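Local coordinates for protein RNA-dependent RNA polymerase (Toscana virus, PDB 6QW0) that probably cleaves host mRNAs near their caps through its manganese-dependent endonuclease domain, supplying primers for viral transcription, at residues I33-I38 and D48-E53. Numbering follows the deposited sequence. Where two conformers were deposited one is given.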
loop_
_atom_site.group_PDB
_atom_site.type_symbol
_atom_site.label_atom_id
_atom_site.label_comp_id
_atom_site.label_asym_id
_atom_site.label_seq_id
_atom_site.Cartn_x
_atom_site.Cartn_y
_atom_site.Cartn_z
ATOM N N ILE A 33 -11.289 12.494 15.437
ATOM C CA ILE A 33 -10.001 11.829 15.327
ATOM C C ILE A 33 -9.700 11.219 16.694
ATOM O O ILE A 33 -9.796 11.922 17.703
ATOM C CB ILE A 33 -8.881 12.800 14.915
ATOM C CG1 ILE A 33 -9.245 13.504 13.602
ATOM C CG2 ILE A 33 -7.528 12.099 14.833
ATOM C CD1 ILE A 33 -8.299 14.647 13.248
ATOM N N PRO A 34 -9.374 9.936 16.790
ATOM C CA PRO A 34 -9.233 9.333 18.122
ATOM C C PRO A 34 -8.005 9.830 18.861
ATOM O O PRO A 34 -6.942 10.058 18.278
ATOM C CB PRO A 34 -9.128 7.831 17.829
ATOM C CG PRO A 34 -8.491 7.785 16.464
ATOM C CD PRO A 34 -9.078 8.976 15.710
ATOM N N ALA A 35 -8.171 9.996 20.173
ATOM C CA ALA A 35 -7.048 10.260 21.058
ATOM C C ALA A 35 -6.089 9.073 21.073
ATOM O O ALA A 35 -6.458 7.947 20.748
ATOM C CB ALA A 35 -7.538 10.521 22.483
ATOM N N TYR A 36 -4.848 9.344 21.463
ATOM C CA TYR A 36 -3.831 8.311 21.603
ATOM C C TYR A 36 -2.972 8.626 22.818
ATOM O O TYR A 36 -2.741 9.790 23.153
ATOM C CB TYR A 36 -2.936 8.181 20.333
ATOM C CG TYR A 36 -2.428 9.509 19.798
ATOM C CD1 TYR A 36 -3.182 10.246 18.891
ATOM C CD2 TYR A 36 -1.214 10.048 20.229
ATOM C CE1 TYR A 36 -2.744 11.477 18.416
ATOM C CE2 TYR A 36 -0.768 11.281 19.754
ATOM C CZ TYR A 36 -1.540 11.989 18.852
ATOM O OH TYR A 36 -1.111 13.219 18.384
ATOM N N VAL A 37 -2.509 7.574 23.488
ATOM C CA VAL A 37 -1.598 7.694 24.622
ATOM C C VAL A 37 -0.358 6.878 24.289
ATOM O O VAL A 37 -0.464 5.679 24.008
ATOM C CB VAL A 37 -2.234 7.207 25.934
ATOM C CG1 VAL A 37 -1.240 7.350 27.088
ATOM C CG2 VAL A 37 -3.523 7.971 26.230
ATOM N N ILE A 38 0.804 7.527 24.299
ATOM C CA ILE A 38 2.079 6.886 23.991
ATOM C C ILE A 38 2.853 6.705 25.288
ATOM O O ILE A 38 3.015 7.659 26.058
ATOM C CB ILE A 38 2.901 7.709 22.986
ATOM C CG1 ILE A 38 2.118 7.900 21.689
ATOM C CG2 ILE A 38 4.245 7.033 22.733
ATOM C CD1 ILE A 38 2.766 8.879 20.726
ATOM N N ASP A 48 -2.067 3.355 22.918
ATOM C CA ASP A 48 -3.481 3.064 23.129
ATOM C C ASP A 48 -4.295 4.116 22.388
ATOM O O ASP A 48 -4.231 5.304 22.719
ATOM C CB ASP A 48 -3.834 3.059 24.618
ATOM C CG ASP A 48 -5.307 2.721 24.888
ATOM O OD1 ASP A 48 -6.083 2.460 23.938
ATOM O OD2 ASP A 48 -5.694 2.712 26.077
ATOM N N ILE A 49 -5.061 3.678 21.397
ATOM C CA ILE A 49 -5.847 4.572 20.550
ATOM C C ILE A 49 -7.303 4.474 20.974
ATOM O O ILE A 49 -7.843 3.371 21.123
ATOM C CB ILE A 49 -5.668 4.238 19.057
ATOM C CG1 ILE A 49 -4.199 4.422 18.665
ATOM C CG2 ILE A 49 -6.599 5.110 18.209
ATOM C CD1 ILE A 49 -3.844 3.869 17.314
ATOM N N ALA A 50 -7.939 5.629 21.200
ATOM C CA ALA A 50 -9.285 5.664 21.774
ATOM C C ALA A 50 -10.334 5.438 20.684
ATOM O O ALA A 50 -11.107 6.321 20.306
ATOM C CB ALA A 50 -9.511 6.985 22.502
ATOM N N THR A 51 -10.364 4.208 20.169
ATOM C CA THR A 51 -11.304 3.896 19.098
ATOM C C THR A 51 -12.757 4.022 19.548
ATOM O O THR A 51 -13.653 4.141 18.703
ATOM C CB THR A 51 -11.020 2.488 18.552
ATOM O OG1 THR A 51 -11.012 1.550 19.633
ATOM C CG2 THR A 51 -9.652 2.448 17.869
ATOM N N SER A 52 -13.014 4.026 20.861
ATOM C CA SER A 52 -14.369 4.256 21.347
ATOM C C SER A 52 -14.898 5.633 20.966
ATOM O O SER A 52 -16.116 5.826 20.938
ATOM C CB SER A 52 -14.424 4.094 22.868
ATOM O OG SER A 52 -13.593 5.043 23.521
ATOM N N GLU A 53 -14.018 6.588 20.678
ATOM C CA GLU A 53 -14.465 7.939 20.343
ATOM C C GLU A 53 -15.053 8.054 18.945
ATOM O O GLU A 53 -15.693 9.067 18.642
ATOM C CB GLU A 53 -13.306 8.929 20.490
ATOM C CG GLU A 53 -12.811 9.098 21.912
ATOM C CD GLU A 53 -11.631 10.041 22.022
ATOM O OE1 GLU A 53 -10.850 10.131 21.047
ATOM O OE2 GLU A 53 -11.479 10.684 23.086
#
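The carboxylate of Glu53 takes the backbone N-H of Ala35 on the syn side of OE1, with the nitrogen 26° out of the carboxylate plane. This bond is short and nearly straight, 2.8 Å from Ala35 N to Glu53 OE1. The CB of Ala35 sits beside the same group, 3.6 Å from Glu53 OE1. Glu53 reaches that far because its chain runs extended beyond CG, while CG itself is anti to the carbonyl carbon (chi1 -66°).

The puckered ring of Pro34 lies alongside Ile49, both pointing the same way; Pro34 CG comes within 3.7 Å of Ile49 CG2. With CG1 beside its backbone N (chi1 -62°), Ile49 turns CG2 to the proline and leaves CG1 near Tyr36, whose CB is its neighbour. The phenol then leads away from the hairpin to Asp198 and Ile199 on helix 183-203, where its OH is hydrogen-bonded to Glu202. Phe191 of that helix also touches Pro34.

Between the backbones, Val37 and Asp48 form a hydrogen-bonded antiparallel pair with both N-H groups engaged: Val37 N to Asp48 O is 3.0 Å, and so is Asp48 N to Val37 O. Tyr36 and Ile49 make the adjoining non-hydrogen-bonded pair. One more bond, 2.8 Å from Ala50 N to Ala35 O, carries the pairing on to Ala50, the centre of an inverse gamma turn. There the chain swings into the 3-10 segment 51-53 and returns Glu53 to Ala35, so the carboxylate adds one more cross-strand bond beyond Ala50.

What emerges is the open end of a beta hairpin, strands 36-39 and 46-49 of a small three-stranded antiparallel sheet, with Tyr36 and Ile49 on one face, Tyr36 resting on helix 183-203 and Ile49 packed on Ile63.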